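Local coordinates for luciferase (Lingulodinium polyedrum, PDB 1VPR), which catalyses the oxidation of dinoflagellate luciferin by molecular oxygen with emission of blue light, this chain being the third of its three homologous luciferase domains, at residues R104-F108 with N109-D113; L143-P146 with A147-E151; L254-Y258 with R259-F263. One frame throughout, in Å; residues are numbered along the deposited sequence.

Contact 1 of 3, residues R104-F108 with N109-D113; sequences RTLCF and NNFQD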
ATOM      1  N   ARG A 104      16.592 -16.666  -2.949  1.00 26.81           N
ATOM      2  CA  ARG A 104      17.415 -16.324  -1.794  1.00 27.27           C
ATOM      3  C   ARG A 104      18.010 -14.927  -1.904  1.00 25.81           C
ATOM      4  O   ARG A 104      18.949 -14.594  -1.187  1.00 27.41           O
ATOM      5  CB  ARG A 104      18.545 -17.364  -1.623  1.00 26.74           C
ATOM      6  CG  ARG A 104      18.057 -18.818  -1.473  1.00 28.94           C
ATOM      7  CD  ARG A 104      17.011 -18.974  -0.374  1.00 32.76           C
ATOM      8  NE  ARG A 104      16.451 -20.326  -0.370  1.00 37.16           N
ATOM      9  CZ  ARG A 104      15.260 -20.652   0.135  1.00 38.90           C
ATOM     10  NH1 ARG A 104      14.486 -19.721   0.692  1.00 37.95           N
ATOM     11  NH2 ARG A 104      14.833 -21.914   0.069  1.00 39.19           N
ATOM     12  N   THR A 105      17.464 -14.104  -2.791  1.00 24.00           N
ATOM     13  CA  THR A 105      17.986 -12.744  -2.955  1.00 23.04           C
ATOM     14  C   THR A 105      17.083 -11.707  -2.303  1.00 22.35           C
ATOM     15  O   THR A 105      17.232 -10.515  -2.562  1.00 22.13           O
ATOM     16  CB  THR A 105      18.129 -12.348  -4.455  1.00 23.52           C
ATOM     17  OG1 THR A 105      16.826 -12.273  -5.042  1.00 23.54           O
ATOM     18  CG2 THR A 105      18.966 -13.397  -5.245  1.00 21.29           C
ATOM     19  N   LEU A 106      16.154 -12.145  -1.460  1.00 19.21           N
ATOM     20  CA  LEU A 106      15.236 -11.207  -0.803  1.00 20.67           C
ATOM     21  C   LEU A 106      15.898 -10.282   0.204  1.00 20.83           C
ATOM     22  O   LEU A 106      16.917 -10.626   0.809  1.00 19.26           O
ATOM     23  CB  LEU A 106      14.111 -11.958  -0.114  1.00 20.11           C
ATOM     24  CG  LEU A 106      13.145 -12.590  -1.089  1.00 22.88           C
ATOM     25  CD1 LEU A 106      12.275 -13.557  -0.317  1.00 26.44           C
ATOM     26  CD2 LEU A 106      12.308 -11.508  -1.758  1.00 24.61           C
ATOM     27  N   CYS A 107      15.291  -9.108   0.366  1.00 17.95           N
ATOM     28  CA  CYS A 107      15.760  -8.066   1.270  1.00 17.90           C
ATOM     29  C   CYS A 107      15.859  -8.563   2.695  1.00 16.10           C
ATOM     30  O   CYS A 107      15.326  -9.621   3.040  1.00 17.27           O
ATOM     31  CB  CYS A 107      14.796  -6.867   1.227  1.00 16.99           C
ATOM     32  SG  CYS A 107      13.071  -7.345   1.640  1.00 18.21           S
ATOM     33  N   PHE A 108      16.547  -7.779   3.517  1.00 18.27           N
ATOM     34  CA  PHE A 108      16.748  -8.079   4.942  1.00 18.40           C
ATOM     35  C   PHE A 108      17.374  -9.464   5.139  1.00 19.41           C
ATOM     36  O   PHE A 108      17.099 -10.136   6.130  1.00 19.76           O
ATOM     37  CB  PHE A 108      15.418  -8.004   5.706  1.00 18.30           C
ATOM     38  CG  PHE A 108      14.879  -6.597   5.873  1.00 19.58           C
ATOM     39  CD1 PHE A 108      13.909  -6.107   5.009  1.00 18.98           C
ATOM     40  CD2 PHE A 108      15.356  -5.765   6.896  1.00 18.87           C
ATOM     41  CE1 PHE A 108      13.414  -4.803   5.150  1.00 18.78           C
ATOM     42  CE2 PHE A 108      14.867  -4.456   7.046  1.00 19.71           C
ATOM     43  CZ  PHE A 108      13.889  -3.978   6.165  1.00 19.05           C
ATOM     44  N   ASN A 109      18.223  -9.864   4.195  1.00 20.72           N
ATOM     45  CA  ASN A 109      18.869 -11.178   4.236  1.00 24.16           C
ATOM     46  C   ASN A 109      17.797 -12.255   4.277  1.00 23.12           C
ATOM     47  O   ASN A 109      17.828 -13.151   5.119  1.00 23.36           O
ATOM     48  CB  ASN A 109      19.784 -11.285   5.455  1.00 25.20           C
ATOM     49  CG  ASN A 109      21.032 -10.452   5.290  1.00 29.67           C
ATOM     50  OD1 ASN A 109      21.704 -10.535   4.252  1.00 30.27           O
ATOM     51  ND2 ASN A 109      21.355  -9.640   6.295  1.00 30.71           N
ATOM     52  N   ASN A 110      16.845 -12.143   3.348  1.00 21.83           N
ATOM     53  CA  ASN A 110      15.723 -13.058   3.246  1.00 20.52           C
ATOM     54  C   ASN A 110      14.900 -13.011   4.502  1.00 21.68           C
ATOM     55  O   ASN A 110      14.421 -14.045   5.000  1.00 21.68           O
ATOM     56  CB  ASN A 110      16.192 -14.475   2.992  1.00 23.13           C
ATOM     57  CG  ASN A 110      16.826 -14.622   1.657  1.00 24.56           C
ATOM     58  OD1 ASN A 110      16.205 -14.328   0.626  1.00 27.79           O
ATOM     59  ND2 ASN A 110      18.082 -15.066   1.646  1.00 26.79           N
ATOM     60  N   PHE A 111      14.735 -11.789   4.998  1.00 18.26           N
ATOM     61  CA  PHE A 111      13.980 -11.518   6.194  1.00 20.11           C
ATOM     62  C   PHE A 111      14.544 -12.176   7.461  1.00 20.60           C
ATOM     63  O   PHE A 111      13.854 -12.239   8.482  1.00 19.64           O
ATOM     64  CB  PHE A 111      12.521 -11.930   5.964  1.00 20.66           C
ATOM     65  CG  PHE A 111      11.861 -11.187   4.817  1.00 17.83           C
ATOM     66  CD1 PHE A 111      11.481 -11.854   3.662  1.00 19.19           C
ATOM     67  CD2 PHE A 111      11.592  -9.830   4.922  1.00 17.52           C
ATOM     68  CE1 PHE A 111      10.825 -11.177   2.618  1.00 18.45           C
ATOM     69  CE2 PHE A 111      10.935  -9.139   3.876  1.00 17.46           C
ATOM     70  CZ  PHE A 111      10.552  -9.824   2.728  1.00 15.26           C
ATOM     71  N   GLN A 112      15.797 -12.631   7.406  1.00 21.46           N
ATOM     72  CA  GLN A 112      16.413 -13.263   8.588  1.00 24.81           C
ATOM     73  C   GLN A 112      16.996 -12.219   9.537  1.00 24.85           C
ATOM     74  O   GLN A 112      17.344 -12.526  10.670  1.00 24.18           O
ATOM     75  CB  GLN A 112      17.510 -14.240   8.168  1.00 28.78           C
ATOM     76  CG  GLN A 112      17.007 -15.370   7.290  1.00 33.25           C
ATOM     77  CD  GLN A 112      18.121 -16.292   6.862  1.00 36.66           C
ATOM     78  OE1 GLN A 112      18.281 -17.380   7.414  1.00 42.62           O
ATOM     79  NE2 GLN A 112      18.912 -15.859   5.889  1.00 38.61           N
ATOM     80  N   ASP A 113      17.113 -10.982   9.064  1.00 25.36           N
ATOM     81  CA  ASP A 113      17.615  -9.903   9.900  1.00 25.55           C
ATOM     82  C   ASP A 113      16.663  -9.774  11.082  1.00 26.94           C
ATOM     83  O   ASP A 113      15.441  -9.966  10.939  1.00 27.22           O
ATOM     84  CB  ASP A 113      17.641  -8.594   9.105  1.00 27.21           C
ATOM     85  CG  ASP A 113      18.851  -8.494   8.195  1.00 29.20           C
ATOM     86  OD1 ASP A 113      18.817  -7.715   7.218  1.00 26.96           O
ATOM     87  OD2 ASP A 113      19.852  -9.196   8.470  1.00 30.46           O
TER
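Asn-110 and Phe-111 fold back on Arg-104, Leu-106 and Cys-107 in a local contact that closes a short left-handed helical turn, packed against the beta-barrel of the luciferase catalytic domain. Phi and psi are both positive from Phe-108 to Phe-111, an uncommon run for four residues that are not glycine. Two backbone bonds close the turn: Asn-110 N to Leu-106 O, and Phe-111 N to Cys-107 O, each 3.0 Å. A longer loop, Asp-113 N to Phe-108 O, follows at 3.1 Å. Asn-110 carries the polar side of the contact. With CG anti to its carbonyl carbon (chi1 -67°), its amide swings back to the start of the segment, where ND2 gives a bond to Arg-104 O, 3.0 Å away. That acceptor lies close to the amide plane, yet the donor stands above the carbonyl plane of Arg-104. OD1 takes a weak bond from Leu-106 N at 3.0 Å. Cys-107 SG approaches the Phe-111 ring obliquely, 3.6 Å from CE2, a sulfur-aromatic contact, and Leu-106 CD1 sits near Phe-111 CE1. Strands 285-294 and 297-307 receive Leu-106 and Phe-111, while Phe-108 makes a cation-pi contact with Arg-274. On the outer side Asn-109 ND2 bonds to the syn side of Asp-113 OD2, 2.7 Å away and nearly straight at 168°. The two bonds probably fix the rotation of the Asn-110 amide, since a flip would set NH2 against Leu-106 N and leave Arg-104 O facing an oxygen.

Contact 2 of 3, residues L143-P146 with A147-E151; sequences LPWP and AGLPE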
ATOM      1  N   LEU A 143      10.120   5.381  16.415  1.00 19.13           N
ATOM      2  CA  LEU A 143       9.905   4.006  15.997  1.00 18.72           C
ATOM      3  C   LEU A 143      11.285   3.437  15.679  1.00 18.32           C
ATOM      4  O   LEU A 143      12.178   4.163  15.232  1.00 18.52           O
ATOM      5  CB  LEU A 143       8.993   3.944  14.752  1.00 20.04           C
ATOM      6  CG  LEU A 143       7.488   4.252  14.941  1.00 20.25           C
ATOM      7  CD1 LEU A 143       6.792   4.393  13.580  1.00 16.64           C
ATOM      8  CD2 LEU A 143       6.822   3.135  15.763  1.00 20.70           C
ATOM      9  N   PRO A 144      11.498   2.139  15.952  1.00 17.46           N
ATOM     10  CA  PRO A 144      12.789   1.530  15.653  1.00 20.45           C
ATOM     11  C   PRO A 144      12.926   1.343  14.139  1.00 19.30           C
ATOM     12  O   PRO A 144      11.958   0.970  13.486  1.00 17.28           O
ATOM     13  CB  PRO A 144      12.710   0.164  16.365  1.00 20.60           C
ATOM     14  CG  PRO A 144      11.798   0.422  17.517  1.00 18.96           C
ATOM     15  CD  PRO A 144      10.713   1.278  16.852  1.00 18.45           C
ATOM     16  N   TRP A 145      14.099   1.635  13.579  1.00 18.03           N
ATOM     17  CA  TRP A 145      14.328   1.374  12.158  1.00 17.20           C
ATOM     18  C   TRP A 145      14.663  -0.124  12.150  1.00 18.42           C
ATOM     19  O   TRP A 145      15.301  -0.618  13.087  1.00 19.04           O
ATOM     20  CB  TRP A 145      15.531   2.157  11.632  1.00 17.21           C
ATOM     21  CG  TRP A 145      15.269   3.637  11.430  1.00 17.99           C
ATOM     22  CD1 TRP A 145      15.482   4.641  12.333  1.00 19.02           C
ATOM     23  CD2 TRP A 145      14.751   4.263  10.246  1.00 15.25           C
ATOM     24  NE1 TRP A 145      15.136   5.854  11.783  1.00 18.24           N
ATOM     25  CE2 TRP A 145      14.680   5.648  10.505  1.00 16.36           C
ATOM     26  CE3 TRP A 145      14.340   3.783   8.994  1.00 16.91           C
ATOM     27  CZ2 TRP A 145      14.210   6.572   9.554  1.00 16.56           C
ATOM     28  CZ3 TRP A 145      13.873   4.698   8.039  1.00 14.66           C
ATOM     29  CH2 TRP A 145      13.812   6.075   8.323  1.00 15.09           C
ATOM     30  N   PRO A 146      14.216  -0.879  11.126  1.00 18.83           N
ATOM     31  CA  PRO A 146      14.538  -2.312  11.125  1.00 16.94           C
ATOM     32  C   PRO A 146      15.957  -2.635  10.695  1.00 18.59           C
ATOM     33  O   PRO A 146      16.386  -2.252   9.607  1.00 17.07           O
ATOM     34  CB  PRO A 146      13.497  -2.899  10.172  1.00 15.65           C
ATOM     35  CG  PRO A 146      13.289  -1.780   9.174  1.00 14.22           C
ATOM     36  CD  PRO A 146      13.224  -0.554  10.077  1.00 18.28           C
ATOM     37  N   ALA A 147      16.693  -3.338  11.555  1.00 20.36           N
ATOM     38  CA  ALA A 147      18.069  -3.748  11.259  1.00 20.30           C
ATOM     39  C   ALA A 147      18.175  -4.299   9.838  1.00 20.01           C
ATOM     40  O   ALA A 147      17.311  -5.069   9.413  1.00 19.48           O
ATOM     41  CB  ALA A 147      18.516  -4.848  12.260  1.00 19.41           C
ATOM     42  N   GLY A 148      19.229  -3.920   9.112  1.00 19.75           N
ATOM     43  CA  GLY A 148      19.401  -4.427   7.751  1.00 18.78           C
ATOM     44  C   GLY A 148      18.779  -3.567   6.661  1.00 20.02           C
ATOM     45  O   GLY A 148      18.899  -3.880   5.476  1.00 18.17           O
ATOM     46  N   LEU A 149      18.102  -2.486   7.035  1.00 19.40           N
ATOM     47  CA  LEU A 149      17.523  -1.626   6.009  1.00 19.60           C
ATOM     48  C   LEU A 149      18.641  -0.803   5.385  1.00 20.45           C
ATOM     49  O   LEU A 149      19.416  -0.168   6.092  1.00 20.35           O
ATOM     50  CB  LEU A 149      16.472  -0.679   6.611  1.00 16.77           C
ATOM     51  CG  LEU A 149      15.771   0.247   5.605  1.00 17.03           C
ATOM     52  CD1 LEU A 149      14.854  -0.574   4.710  1.00 15.88           C
ATOM     53  CD2 LEU A 149      14.974   1.320   6.355  1.00 16.48           C
ATOM     54  N   PRO A 150      18.750  -0.810   4.047  1.00 20.39           N
ATOM     55  CA  PRO A 150      19.813  -0.014   3.438  1.00 21.02           C
ATOM     56  C   PRO A 150      19.567   1.464   3.675  1.00 22.13           C
ATOM     57  O   PRO A 150      18.423   1.887   3.840  1.00 20.18           O
ATOM     58  CB  PRO A 150      19.724  -0.382   1.959  1.00 22.05           C
ATOM     59  CG  PRO A 150      18.255  -0.776   1.786  1.00 23.30           C
ATOM     60  CD  PRO A 150      18.008  -1.582   3.036  1.00 20.40           C
ATOM     61  N   GLU A 151      20.644   2.246   3.709  1.00 22.74           N
ATOM     62  CA  GLU A 151      20.538   3.683   3.911  1.00 24.60           C
ATOM     63  C   GLU A 151      20.189   4.305   2.575  1.00 24.75           C
ATOM     64  O   GLU A 151      20.416   3.699   1.521  1.00 24.64           O
ATOM     65  CB  GLU A 151      21.852   4.249   4.457  1.00 23.44           C
ATOM     66  CG  GLU A 151      22.150   3.690   5.840  1.00 28.15           C
ATOM     67  CD  GLU A 151      23.446   4.208   6.440  1.00 27.21           C
ATOM     68  OE1 GLU A 151      24.281   4.745   5.689  1.00 28.96           O
ATOM     69  OE2 GLU A 151      23.624   4.063   7.666  1.00 27.13           O
TER
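Trp-145 and Pro-146 lead into a type II beta turn, Pro-146 to Leu-149, in the loop that joins helix 120-126 to strand 163-169. Trp-145 comes first. The benzo edge of its indole meets the tip of Leu-149, with CE3 3.7 Å from CD2, and the methyl lies near the ring plane, not over a face. Ring stacking with Tyr-339 and a second, inclined ring contact with Tyr-237 hold the same indole from outside the turn. Leu-149 reaches it with CG set anti to the backbone N (chi1 -178°). Pro-146 follows and opens the turn. Its ring carbon CG lies against Leu-149 CB at 4.2 Å, and its carbonyl is the acceptor that closes the turn. Phe-263 and Phe-108 also touch both Pro-146 and Leu-149, so the turn is wedged between strand 259-266 and helix 107-111. At the corner, Gly-148 has a phi of 91°, where a beta carbon would run into the carbonyl oxygen of Ala-147. Ala-147 N is bonded to the Asn-334 side chain. The turn is shut by Leu-149 N, which lies in the carbonyl plane of Pro-146 and bonds to its O at 3.1 Å.

Contact 3 of 3, residues L254-Y258 with R259-F263; sequences LPEEY and RKIGF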
ATOM      1  N   LEU A 254      14.971   3.448  -1.895  1.00 14.11           N
ATOM      2  CA  LEU A 254      15.240   3.071  -3.286  1.00 14.65           C
ATOM      3  C   LEU A 254      16.777   3.024  -3.397  1.00 15.53           C
ATOM      4  O   LEU A 254      17.408   3.912  -3.951  1.00 15.55           O
ATOM      5  CB  LEU A 254      14.649   4.137  -4.229  1.00 15.53           C
ATOM      6  CG  LEU A 254      13.143   4.124  -4.569  1.00 18.48           C
ATOM      7  CD1 LEU A 254      12.286   3.874  -3.340  1.00 15.99           C
ATOM      8  CD2 LEU A 254      12.777   5.454  -5.204  1.00 14.95           C
ATOM      9  N   PRO A 255      17.387   1.941  -2.899  1.00 16.09           N
ATOM     10  CA  PRO A 255      18.837   1.744  -2.893  1.00 17.51           C
ATOM     11  C   PRO A 255      19.443   1.206  -4.171  1.00 18.67           C
ATOM     12  O   PRO A 255      20.673   1.189  -4.314  1.00 17.97           O
ATOM     13  CB  PRO A 255      19.002   0.742  -1.767  1.00 16.76           C
ATOM     14  CG  PRO A 255      17.848  -0.221  -2.111  1.00 14.86           C
ATOM     15  CD  PRO A 255      16.706   0.742  -2.370  1.00 15.75           C
ATOM     16  N   GLU A 256      18.589   0.769  -5.090  1.00 18.09           N
ATOM     17  CA  GLU A 256      19.044   0.136  -6.321  1.00 19.54           C
ATOM     18  C   GLU A 256      18.218   0.626  -7.473  1.00 18.03           C
ATOM     19  O   GLU A 256      17.185   1.246  -7.266  1.00 18.31           O
ATOM     20  CB  GLU A 256      18.848  -1.364  -6.208  1.00 21.54           C
ATOM     21  CG  GLU A 256      19.663  -2.022  -5.137  1.00 28.38           C
ATOM     22  CD  GLU A 256      19.150  -3.415  -4.815  1.00 28.22           C
ATOM     23  OE1 GLU A 256      18.577  -4.071  -5.708  1.00 31.36           O
ATOM     24  OE2 GLU A 256      19.327  -3.854  -3.664  1.00 30.93           O
ATOM     25  N   GLU A 257      18.633   0.313  -8.696  1.00 16.37           N
ATOM     26  CA  GLU A 257      17.864   0.799  -9.825  1.00 15.92           C
ATOM     27  C   GLU A 257      16.495   0.149  -9.982  1.00 15.24           C
ATOM     28  O   GLU A 257      15.525   0.826 -10.324  1.00 15.84           O
ATOM     29  CB  GLU A 257      18.640   0.620 -11.126  1.00 17.51           C
ATOM     30  CG  GLU A 257      17.912   1.166 -12.332  1.00 16.18           C
ATOM     31  CD  GLU A 257      17.903   2.688 -12.391  1.00 20.26           C
ATOM     32  OE1 GLU A 257      17.141   3.226 -13.223  1.00 22.30           O
ATOM     33  OE2 GLU A 257      18.660   3.345 -11.621  1.00 18.30           O
ATOM     34  N   TYR A 258      16.405  -1.151  -9.725  1.00 14.78           N
ATOM     35  CA  TYR A 258      15.155  -1.863  -9.936  1.00 15.62           C
ATOM     36  C   TYR A 258      14.467  -2.467  -8.739  1.00 15.44           C
ATOM     37  O   TYR A 258      13.578  -3.298  -8.903  1.00 14.14           O
ATOM     38  CB  TYR A 258      15.369  -2.953 -10.979  1.00 16.69           C
ATOM     39  CG  TYR A 258      15.877  -2.420 -12.301  1.00 19.84           C
ATOM     40  CD1 TYR A 258      17.236  -2.478 -12.626  1.00 22.19           C
ATOM     41  CD2 TYR A 258      15.008  -1.824 -13.215  1.00 19.79           C
ATOM     42  CE1 TYR A 258      17.722  -1.949 -13.839  1.00 22.57           C
ATOM     43  CE2 TYR A 258      15.483  -1.294 -14.432  1.00 22.62           C
ATOM     44  CZ  TYR A 258      16.843  -1.361 -14.732  1.00 21.44           C
ATOM     45  OH  TYR A 258      17.313  -0.842 -15.920  1.00 23.50           O
ATOM     46  N   ARG A 259      14.864  -2.067  -7.540  1.00 15.75           N
ATOM     47  CA  ARG A 259      14.247  -2.610  -6.346  1.00 13.17           C
ATOM     48  C   ARG A 259      14.040  -1.596  -5.238  1.00 13.65           C
ATOM     49  O   ARG A 259      14.894  -0.761  -4.979  1.00 12.54           O
ATOM     50  CB  ARG A 259      15.092  -3.792  -5.782  1.00 15.61           C
ATOM     51  CG  ARG A 259      14.468  -4.382  -4.522  1.00 15.81           C
ATOM     52  CD  ARG A 259      15.086  -5.711  -4.081  1.00 20.07           C
ATOM     53  NE  ARG A 259      16.507  -5.579  -3.800  1.00 17.64           N
ATOM     54  CZ  ARG A 259      17.178  -6.417  -3.019  1.00 20.61           C
ATOM     55  NH1 ARG A 259      16.545  -7.434  -2.445  1.00 16.46           N
ATOM     56  NH2 ARG A 259      18.481  -6.250  -2.835  1.00 19.58           N
ATOM     57  N   LYS A 260      12.891  -1.662  -4.587  1.00 13.28           N
ATOM     58  CA  LYS A 260      12.632  -0.800  -3.439  1.00 14.84           C
ATOM     59  C   LYS A 260      12.600  -1.720  -2.232  1.00 12.98           C
ATOM     60  O   LYS A 260      12.131  -2.868  -2.323  1.00 14.54           O
ATOM     61  CB  LYS A 260      11.260  -0.116  -3.516  1.00 13.20           C
ATOM     62  CG  LYS A 260      11.079   0.868  -4.645  1.00 12.66           C
ATOM     63  CD  LYS A 260       9.756   1.612  -4.401  1.00 11.58           C
ATOM     64  CE  LYS A 260       8.557   0.633  -4.391  1.00 12.38           C
ATOM     65  NZ  LYS A 260       7.290   1.370  -4.201  1.00 14.45           N
ATOM     66  N   ILE A 261      13.096  -1.234  -1.109  1.00 13.84           N
ATOM     67  CA  ILE A 261      13.091  -2.007   0.140  1.00 13.86           C
ATOM     68  C   ILE A 261      12.524  -1.101   1.225  1.00 12.40           C
ATOM     69  O   ILE A 261      12.930   0.056   1.369  1.00 12.76           O
ATOM     70  CB  ILE A 261      14.511  -2.465   0.548  1.00 16.68           C
ATOM     71  CG1 ILE A 261      15.087  -3.366  -0.541  1.00 17.46           C
ATOM     72  CG2 ILE A 261      14.442  -3.240   1.880  1.00 18.01           C
ATOM     73  CD1 ILE A 261      16.524  -3.793  -0.289  1.00 23.23           C
ATOM     74  N   GLY A 262      11.586  -1.618   2.002  1.00 10.20           N
ATOM     75  CA  GLY A 262      10.980  -0.776   3.024  1.00 12.10           C
ATOM     76  C   GLY A 262      10.357  -1.559   4.150  1.00 10.78           C
ATOM     77  O   GLY A 262      10.581  -2.765   4.300  1.00 13.10           O
ATOM     78  N   PHE A 263       9.569  -0.882   4.954  1.00 12.52           N
ATOM     79  CA  PHE A 263       8.921  -1.548   6.070  1.00 12.96           C
ATOM     80  C   PHE A 263       7.746  -0.684   6.457  1.00 14.35           C
ATOM     81  O   PHE A 263       7.722   0.511   6.126  1.00 13.24           O
ATOM     82  CB  PHE A 263       9.872  -1.637   7.267  1.00 13.07           C
ATOM     83  CG  PHE A 263      10.276  -0.310   7.798  1.00 14.10           C
ATOM     84  CD1 PHE A 263      11.310   0.416   7.190  1.00 12.82           C
ATOM     85  CD2 PHE A 263       9.603   0.249   8.882  1.00 13.94           C
ATOM     86  CE1 PHE A 263      11.660   1.672   7.661  1.00 12.42           C
ATOM     87  CE2 PHE A 263       9.949   1.518   9.357  1.00 13.50           C
ATOM     88  CZ  PHE A 263      10.965   2.220   8.758  1.00 12.67           C
TER
HETATM   89  O   HOH W   1      14.710   1.699  -6.467  1.00 21.38           O
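A beta hairpin of the calycin-type barrel turns here: residues 254-258 form the loop between the antiparallel neighbours 247-253 and 259-266, and Glu-256 and Arg-259 brace it with a salt bridge. The two side chains run alongside each other, and the arginine grips the carboxylate side-on. Its NH2 meets the syn lone pair of Glu-256 OE2 at 2.7 Å, nearly in the guanidinium plane, and its NE reaches Glu-256 OE1 at 3.2 Å. A third, weak bond runs from NE to OE2. The planes of the two groups are 52° apart, so the pairing is twisted, not coplanar. A bend at chi3 (60°) turns the arginine head toward the glutamate, and Ile-261 CD1 then lies 3.8 Å above the centre of the guanidinium. Its remaining nitrogen, NH1, makes a salt bridge with Glu-276 on the neighbouring strand 271-282. A leucine in place of Arg-259 would probably leave both Glu-256 and Glu-276 without their charged mate and the Glu-256 carboxylate freer to turn. On another side of the hairpin Leu-254 and Lys-260 lie side by side. Leu-254 CD1 presses on Lys-260 CG at 3.5 Å, tighter than usual for two carbons, while the charged end of the lysine makes a cation-pi contact with Trp-252. Pro-255 CG rests on Ile-261 CD1 at 4.2 Å. Within the turn one water donates to two backbone oxygens, 2.6 Å to Glu-256 O and 2.9 Å to Arg-259 O.

All three contacts meet around strand 259-266. Contact 2 is the most buried and almost wholly apolar, with one backbone bond inside it. Contacts 1 and 3 are partly buried and mix apolar packing with polar grips: a neutral amide latch in 104-113, a charged pair in 254-263. Phe-108 joins them all, its CD2 lying 3.3 Å from Ala-147 O of contact 2 and its CE1 3.6 Å from Gly-262 O of contact 3. Trp-145 CE3 of contact 2 also meets the Phe-263 ring of contact 3. Contacts 1 and 3 share Glu-276, which accepts from Cys-107 N and pairs with Arg-259.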